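Local coordinates for protein transcription termination factor NusA (Planctomyces limnophilus, PDB 4MTN) that probably takes part in both transcription termination and antitermination, binding the core enzyme of RNA polymerase and nascent RNA, at residues D99-F102 with D103-Q107; N251-L254 with Q255-V258; R295-N298 with V299-S303. All blocks are in the same frame, centred on the assembly; numbering follows the deposited sequence.

Contact 1. Residues D99-F102 with D103-Q107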
loop_
_atom_site.group_PDB
_atom_site.type_symbol
_atom_site.label_atom_id
_atom_site.label_comp_id
_atom_site.label_asym_id
_atom_site.label_seq_id
_atom_site.Cartn_x
_atom_site.Cartn_y
_atom_site.Cartn_z
ATOM N N ASP A 99 14.876 6.441 -18.007
ATOM C CA ASP A 99 13.834 7.460 -18.086
ATOM C C ASP A 99 12.606 6.946 -18.836
ATOM O O ASP A 99 11.471 7.253 -18.469
ATOM C CB ASP A 99 14.371 8.722 -18.765
ATOM C CG ASP A 99 15.271 9.538 -17.856
ATOM O OD1 ASP A 99 15.614 9.050 -16.759
ATOM O OD2 ASP A 99 15.639 10.668 -18.240
ATOM N N THR A 100 12.841 6.163 -19.883
ATOM C CA THR A 100 11.759 5.606 -20.685
ATOM C C THR A 100 10.993 4.531 -19.918
ATOM O O THR A 100 9.762 4.550 -19.866
ATOM C CB THR A 100 12.284 5.003 -22.001
ATOM O OG1 THR A 100 12.955 6.017 -22.759
ATOM C CG2 THR A 100 11.138 4.438 -22.825
ATOM N N LEU A 101 11.731 3.600 -19.321
ATOM C CA LEU A 101 11.126 2.507 -18.567
ATOM C C LEU A 101 10.377 3.020 -17.342
ATOM O O LEU A 101 9.404 2.407 -16.902
ATOM C CB LEU A 101 12.192 1.494 -18.146
ATOM C CG LEU A 101 12.863 0.735 -19.292
ATOM C CD1 LEU A 101 13.940 -0.198 -18.767
ATOM C CD2 LEU A 101 11.830 -0.033 -20.103
ATOM N N PHE A 102 10.833 4.142 -16.794
ATOM C CA PHE A 102 10.139 4.774 -15.680
ATOM C C PHE A 102 8.769 5.282 -16.121
ATOM O O PHE A 102 7.775 5.084 -15.428
ATOM C CB PHE A 102 10.965 5.924 -15.100
ATOM C CG PHE A 102 10.247 6.707 -14.032
ATOM C CD1 PHE A 102 9.594 7.890 -14.339
ATOM C CD2 PHE A 102 10.223 6.256 -12.724
ATOM C CE1 PHE A 102 8.930 8.606 -13.361
ATOM C CE2 PHE A 102 9.561 6.967 -11.740
ATOM C CZ PHE A 102 8.914 8.143 -12.059
ATOM N N ASP A 103 8.727 5.937 -17.278
ATOM C CA ASP A 103 7.491 6.517 -17.793
ATOM C C ASP A 103 6.410 5.465 -18.012
ATOM O O ASP A 103 5.231 5.707 -17.754
ATOM C CB ASP A 103 7.756 7.259 -19.103
ATOM C CG ASP A 103 8.579 8.512 -18.906
ATOM O OD1 ASP A 103 8.519 9.099 -17.806
ATOM O OD2 ASP A 103 9.286 8.911 -19.854
ATOM N N GLU A 104 6.821 4.296 -18.492
ATOM C CA GLU A 104 5.887 3.219 -18.794
ATOM C C GLU A 104 5.369 2.533 -17.532
ATOM O O GLU A 104 4.165 2.338 -17.372
ATOM C CB GLU A 104 6.555 2.192 -19.708
ATOM C CG GLU A 104 5.675 1.009 -20.067
ATOM C CD GLU A 104 6.403 -0.016 -20.911
ATOM O OE1 GLU A 104 7.609 0.178 -21.174
ATOM O OE2 GLU A 104 5.770 -1.016 -21.311
ATOM N N TYR A 105 6.287 2.177 -16.640
ATOM C CA TYR A 105 5.955 1.371 -15.469
ATOM C C TYR A 105 5.323 2.162 -14.321
ATOM O O TYR A 105 4.577 1.598 -13.519
ATOM C CB TYR A 105 7.208 0.646 -14.976
ATOM C CG TYR A 105 7.602 -0.515 -15.862
ATOM C CD1 TYR A 105 6.647 -1.413 -16.319
ATOM C CD2 TYR A 105 8.920 -0.707 -16.253
ATOM C CE1 TYR A 105 6.990 -2.473 -17.131
ATOM C CE2 TYR A 105 9.276 -1.769 -17.069
ATOM C CZ TYR A 105 8.304 -2.647 -17.505
ATOM O OH TYR A 105 8.640 -3.705 -18.315
ATOM N N ALA A 106 5.614 3.458 -14.239
ATOM C CA ALA A 106 5.054 4.290 -13.175
ATOM C C ALA A 106 3.543 4.451 -13.322
ATOM O O ALA A 106 2.843 4.739 -12.349
ATOM C CB ALA A 106 5.726 5.650 -13.152
ATOM N N GLN A 107 3.044 4.268 -14.541
ATOM C CA GLN A 107 1.611 4.348 -14.800
ATOM C C GLN A 107 0.938 3.011 -14.507
ATOM O O GLN A 107 -0.287 2.911 -14.488
ATOM C CB GLN A 107 1.344 4.759 -16.250
ATOM C CG GLN A 107 2.117 5.979 -16.713
ATOM C CD GLN A 107 1.764 6.386 -18.132
ATOM O OE1 GLN A 107 0.591 6.432 -18.501
ATOM N NE2 GLN A 107 2.780 6.676 -18.937
#
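L101 and Y105 meet one helical turn apart, and they show how the end of a helix can have a packed side and a wet one. On the packed side L101 CD2 comes within 4.3 Å of Y105 CE2, a plain apolar contact between a methyl and the tyrosine ring. Both side chains are buried: L101 reaches V167 and Y105 rests on V160 and V169, so the pair lies over two strands. F102 lies farther round the helix. With CG anti to the backbone N (chi1 174°), its ring leans along the chain toward A106, whose CB sits over one face, 4.2 Å from the centroid and 12° off the ring normal, a CH-pi contact. Backbone bonds join the same residues, Y105 N to L101 O at 3.1 Å and A106 N to F102 O at 3.0 Å. The loose side carries D103 and Q107, both exposed. Here the amide of Q107 folds back, NE2 giving a hydrogen bond to D103 O at 2.9 Å from above the carbonyl plane. The whole is a helix end laid on strands 152-162 and 167-172 of the S1 domain, an OB-fold barrel.

Contact 2. Residues N251-L254 with Q255-V258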
loop_
_atom_site.group_PDB
_atom_site.type_symbol
_atom_site.label_atom_id
_atom_site.label_comp_id
_atom_site.label_asym_id
_atom_site.label_seq_id
_atom_site.Cartn_x
_atom_site.Cartn_y
_atom_site.Cartn_z
ATOM N N ASN A 251 -22.454 -1.540 1.663
ATOM C CA ASN A 251 -23.558 -0.635 1.947
ATOM C C ASN A 251 -23.039 0.678 2.525
ATOM O O ASN A 251 -22.029 0.700 3.228
ATOM C CB ASN A 251 -24.556 -1.286 2.906
ATOM C CG ASN A 251 -25.900 -0.579 2.919
ATOM O OD1 ASN A 251 -25.976 0.636 3.095
ATOM N ND2 ASN A 251 -26.969 -1.342 2.724
ATOM N N ASP A 252 -23.732 1.771 2.219
ATOM C CA ASP A 252 -23.324 3.091 2.686
ATOM C C ASP A 252 -23.639 3.282 4.167
ATOM O O ASP A 252 -23.076 4.159 4.823
ATOM C CB ASP A 252 -24.001 4.183 1.855
ATOM C CG ASP A 252 -23.553 4.174 0.405
ATOM O OD1 ASP A 252 -22.363 3.890 0.151
ATOM O OD2 ASP A 252 -24.391 4.448 -0.479
ATOM N N SER A 253 -24.543 2.458 4.685
ATOM C CA SER A 253 -24.901 2.503 6.098
ATOM C C SER A 253 -24.064 1.515 6.902
ATOM O O SER A 253 -23.873 0.372 6.491
ATOM C CB SER A 253 -26.389 2.204 6.284
ATOM O OG SER A 253 -26.714 2.084 7.660
ATOM N N LEU A 254 -23.566 1.963 8.050
ATOM C CA LEU A 254 -22.750 1.112 8.908
ATOM C C LEU A 254 -23.614 0.128 9.693
ATOM O O LEU A 254 -23.112 -0.851 10.238
ATOM C CB LEU A 254 -21.906 1.956 9.867
ATOM C CG LEU A 254 -20.655 2.628 9.291
ATOM C CD1 LEU A 254 -21.005 3.896 8.519
ATOM C CD2 LEU A 254 -19.652 2.926 10.394
ATOM N N GLN A 255 -24.915 0.392 9.746
ATOM C CA GLN A 255 -25.849 -0.521 10.396
ATOM C C GLN A 255 -26.024 -1.781 9.555
ATOM O O GLN A 255 -26.507 -2.805 10.036
ATOM C CB GLN A 255 -27.199 0.161 10.624
ATOM C CG GLN A 255 -27.143 1.336 11.584
ATOM C CD GLN A 255 -26.780 0.920 12.997
ATOM O OE1 GLN A 255 -27.047 -0.208 13.412
ATOM N NE2 GLN A 255 -26.165 1.831 13.743
ATOM N N VAL A 256 -25.620 -1.688 8.293
ATOM C CA VAL A 256 -25.692 -2.803 7.357
ATOM C C VAL A 256 -24.301 -3.367 7.091
ATOM O O VAL A 256 -24.046 -4.549 7.318
ATOM C CB VAL A 256 -26.338 -2.386 6.023
ATOM C CG1 VAL A 256 -26.446 -3.585 5.094
ATOM C CG2 VAL A 256 -27.706 -1.771 6.268
ATOM N N LEU A 257 -23.423 -2.517 6.567
ATOM C CA LEU A 257 -22.061 -2.900 6.205
ATOM C C LEU A 257 -21.284 -3.603 7.319
ATOM O O LEU A 257 -20.618 -4.608 7.071
ATOM C CB LEU A 257 -21.280 -1.665 5.751
ATOM C CG LEU A 257 -19.815 -1.902 5.383
ATOM C CD1 LEU A 257 -19.703 -2.883 4.225
ATOM C CD2 LEU A 257 -19.130 -0.587 5.048
ATOM N N VAL A 258 -21.359 -3.077 8.539
ATOM C CA VAL A 258 -20.584 -3.638 9.646
ATOM C C VAL A 258 -21.027 -5.061 10.027
ATOM O O VAL A 258 -20.176 -5.938 10.164
ATOM C CB VAL A 258 -20.629 -2.723 10.897
ATOM C CG1 VAL A 258 -20.036 -3.433 12.104
ATOM C CG2 VAL A 258 -19.898 -1.418 10.627
#
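A chi1 of -163° swings the side-chain amide of N251 away from its own backbone N, and a chi2 of -52° turns it so that its two ends serve different partners: ND2 lies against the isopropyl group of V256, and OD1 turns to the chain just ahead. With CG1 opposite the backbone N (chi1 -178°), V256 turns its methyls beside the amide, while its CB lies 3.5 Å from N251 ND2; the two side chains meet obliquely. OD1 accepts from S253 N at 2.8 Å in a nearly straight bond, closing an Asx turn. Shortened to an alanine, N251 would lose OD1 and ND2, and the turn, with S253 N robbed of this acceptor, would probably be freer to shift, with one flank of V256 uncovered.

S253 is the N-cap of the helix that follows. Its OG takes Q255 N at 3.2 Å, and its carbonyl oxygen is gripped twice: L257 N approaches in the carbonyl plane at 2.9 Å from S253 O, while V256 N comes from above that plane. Helix 254-261 precedes strands 269-273 and 278-282, helices 285-292 and 297-306 and strand 309-313, the alpha-beta-beta-alpha-alpha-beta order of a type II KH domain, so the Asx turn and the cap together start the first helix of NusA's second KH repeat.

Beyond the cap the contact becomes apolar. L254 CB lies 4.0 Å from V258 CG2, beside the weak backbone bond from V258 N to L254 O. L254 also touches V279 and W308, and V258 touches V281, so this flank faces the sheet. L257 is buried against W250 and V306, its CB 3.5 Å from N251 O.

Contact 3. Residues R295-N298 with V299-S303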
loop_
_atom_site.group_PDB
_atom_site.type_symbol
_atom_site.label_atom_id
_atom_site.label_comp_id
_atom_site.label_asym_id
_atom_site.label_seq_id
_atom_site.Cartn_x
_atom_site.Cartn_y
_atom_site.Cartn_z
ATOM N N ARG A 295 -6.582 -15.352 15.810
ATOM C CA ARG A 295 -5.658 -14.406 16.422
ATOM C C ARG A 295 -6.291 -13.022 16.525
ATOM O O ARG A 295 -5.635 -12.055 16.909
ATOM C CB ARG A 295 -4.349 -14.340 15.632
ATOM C CG ARG A 295 -3.589 -15.659 15.603
ATOM C CD ARG A 295 -3.515 -16.277 16.993
ATOM N NE ARG A 295 -2.912 -17.606 16.979
ATOM C CZ ARG A 295 -2.851 -18.410 18.036
ATOM N NH1 ARG A 295 -3.361 -18.021 19.197
ATOM N NH2 ARG A 295 -2.283 -19.604 17.933
ATOM N N GLY A 296 -7.571 -12.937 16.177
ATOM C CA GLY A 296 -8.257 -11.661 16.102
ATOM C C GLY A 296 -8.373 -11.193 14.665
ATOM O O GLY A 296 -8.652 -10.024 14.398
ATOM N N GLN A 297 -8.155 -12.124 13.741
ATOM C CA GLN A 297 -8.145 -11.837 12.310
ATOM C C GLN A 297 -9.459 -11.251 11.798
ATOM O O GLN A 297 -9.456 -10.312 11.002
ATOM C CB GLN A 297 -7.817 -13.113 11.530
ATOM C CG GLN A 297 -7.567 -12.894 10.049
ATOM C CD GLN A 297 -7.428 -14.197 9.288
ATOM O OE1 GLN A 297 -8.269 -15.089 9.403
ATOM N NE2 GLN A 297 -6.358 -14.318 8.510
ATOM N N ASN A 298 -10.576 -11.814 12.252
ATOM C CA ASN A 298 -11.901 -11.417 11.778
ATOM C C ASN A 298 -12.193 -9.927 11.951
ATOM O O ASN A 298 -12.388 -9.212 10.968
ATOM C CB ASN A 298 -12.981 -12.235 12.486
ATOM C CG ASN A 298 -14.348 -12.073 11.845
ATOM O OD1 ASN A 298 -14.477 -12.081 10.620
ATOM N ND2 ASN A 298 -15.375 -11.917 12.671
ATOM N N VAL A 299 -12.237 -9.473 13.200
ATOM C CA VAL A 299 -12.503 -8.068 13.509
ATOM C C VAL A 299 -11.478 -7.149 12.850
ATOM O O VAL A 299 -11.824 -6.089 12.322
ATOM C CB VAL A 299 -12.498 -7.816 15.032
ATOM C CG1 VAL A 299 -12.619 -6.331 15.332
ATOM C CG2 VAL A 299 -13.621 -8.581 15.698
ATOM N N ARG A 300 -10.217 -7.573 12.880
ATOM C CA ARG A 300 -9.116 -6.823 12.287
ATOM C C ARG A 300 -9.377 -6.524 10.813
ATOM O O ARG A 300 -9.202 -5.394 10.359
ATOM C CB ARG A 300 -7.808 -7.601 12.442
ATOM C CG ARG A 300 -6.546 -6.792 12.204
ATOM C CD ARG A 300 -5.330 -7.701 12.242
ATOM N NE ARG A 300 -5.446 -8.704 13.296
ATOM C CZ ARG A 300 -4.740 -9.830 13.338
ATOM N NH1 ARG A 300 -3.864 -10.101 12.381
ATOM N NH2 ARG A 300 -4.913 -10.687 14.335
ATOM N N LEU A 301 -9.801 -7.545 10.074
ATOM C CA LEU A 301 -10.127 -7.386 8.663
ATOM C C LEU A 301 -11.412 -6.585 8.482
ATOM O O LEU A 301 -11.531 -5.786 7.553
ATOM C CB LEU A 301 -10.258 -8.750 7.983
ATOM C CG LEU A 301 -8.960 -9.537 7.797
ATOM C CD1 LEU A 301 -9.238 -10.903 7.192
ATOM C CD2 LEU A 301 -7.983 -8.754 6.934
ATOM N N ALA A 302 -12.370 -6.802 9.376
ATOM C CA ALA A 302 -13.640 -6.088 9.328
ATOM C C ALA A 302 -13.436 -4.597 9.575
ATOM O O ALA A 302 -14.191 -3.766 9.072
ATOM C CB ALA A 302 -14.612 -6.664 10.341
ATOM N N SER A 303 -12.408 -4.269 10.350
ATOM C CA SER A 303 -12.077 -2.879 10.641
ATOM C C SER A 303 -11.510 -2.181 9.408
ATOM O O SER A 303 -11.916 -1.066 9.079
ATOM C CB SER A 303 -11.084 -2.796 11.800
ATOM O OG SER A 303 -11.652 -3.307 12.992
#
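N298 O receives the amide of A302 across the contact, A302 N lying 2.9 Å from N298 O, and the next carbonyl oxygen, that of V299, is gripped twice by S303: its backbone N comes to V299 O at 2.7 Å and its OG reaches the same oxygen from above the carbonyl plane. These bonds belong to the start of helix 297-306, which follows the Gly-Lys-Arg-Gly sequence ending at G296. That is the GXXG signature of KH domains, a loop that in relatives commonly lies against the backbone of bound nucleic acid, so this turn is probably close to RNA in NusA as well. G296 takes the N-cap position with a positive phi of 101°, which a residue with a side chain would adopt less readily, and its O accepts R300 N at 3.3 Å.

R300 folds back along this first turn. Its chain is extended to CD and then bends at chi3 (-40°), bringing the guanidinium alongside G296 and Q297. Q297 CA lies over one face, while R295 O sits at the edge, in the plane, 3.0 Å from R300 NH2. The other terminal nitrogen, NH1, forms a salt bridge with E203, which ties the helix start to strand 195-203. The neighbouring amides have partners elsewhere in the chain: Q297 OE1 accepts from R207, N298 ND2 gives to A291 O of the preceding helix, and N298 OD1 takes a weak bond from K209.

V299 and A302 rest on I310 of the following strand, and N298 joins them against M262. Q297 and L301 lie side by side and point the same way; their closest side-chain approach is from Q297 CG to L301 CD1, at 3.9 Å.

Overall arrangement
The three contacts follow one another along the chain, each a local turn of helix or its start. Contact 1 lies near the end of helix 87-105, where the N-terminal part meets the S1 domain, about 40 Å from contact 2 and 37 Å from contact 3 between centres, and on the far side of the chain's centre. Contacts 2 and 3 are neighbours, with centres about 17 Å apart and nearest atoms about 6 Å apart. They start two helices of the same KH repeat, 254-261 and 297-306, which meet directly where L257 and V258 touch V306. The set therefore samples an elongated molecule in which separate RNA-binding modules are strung in series.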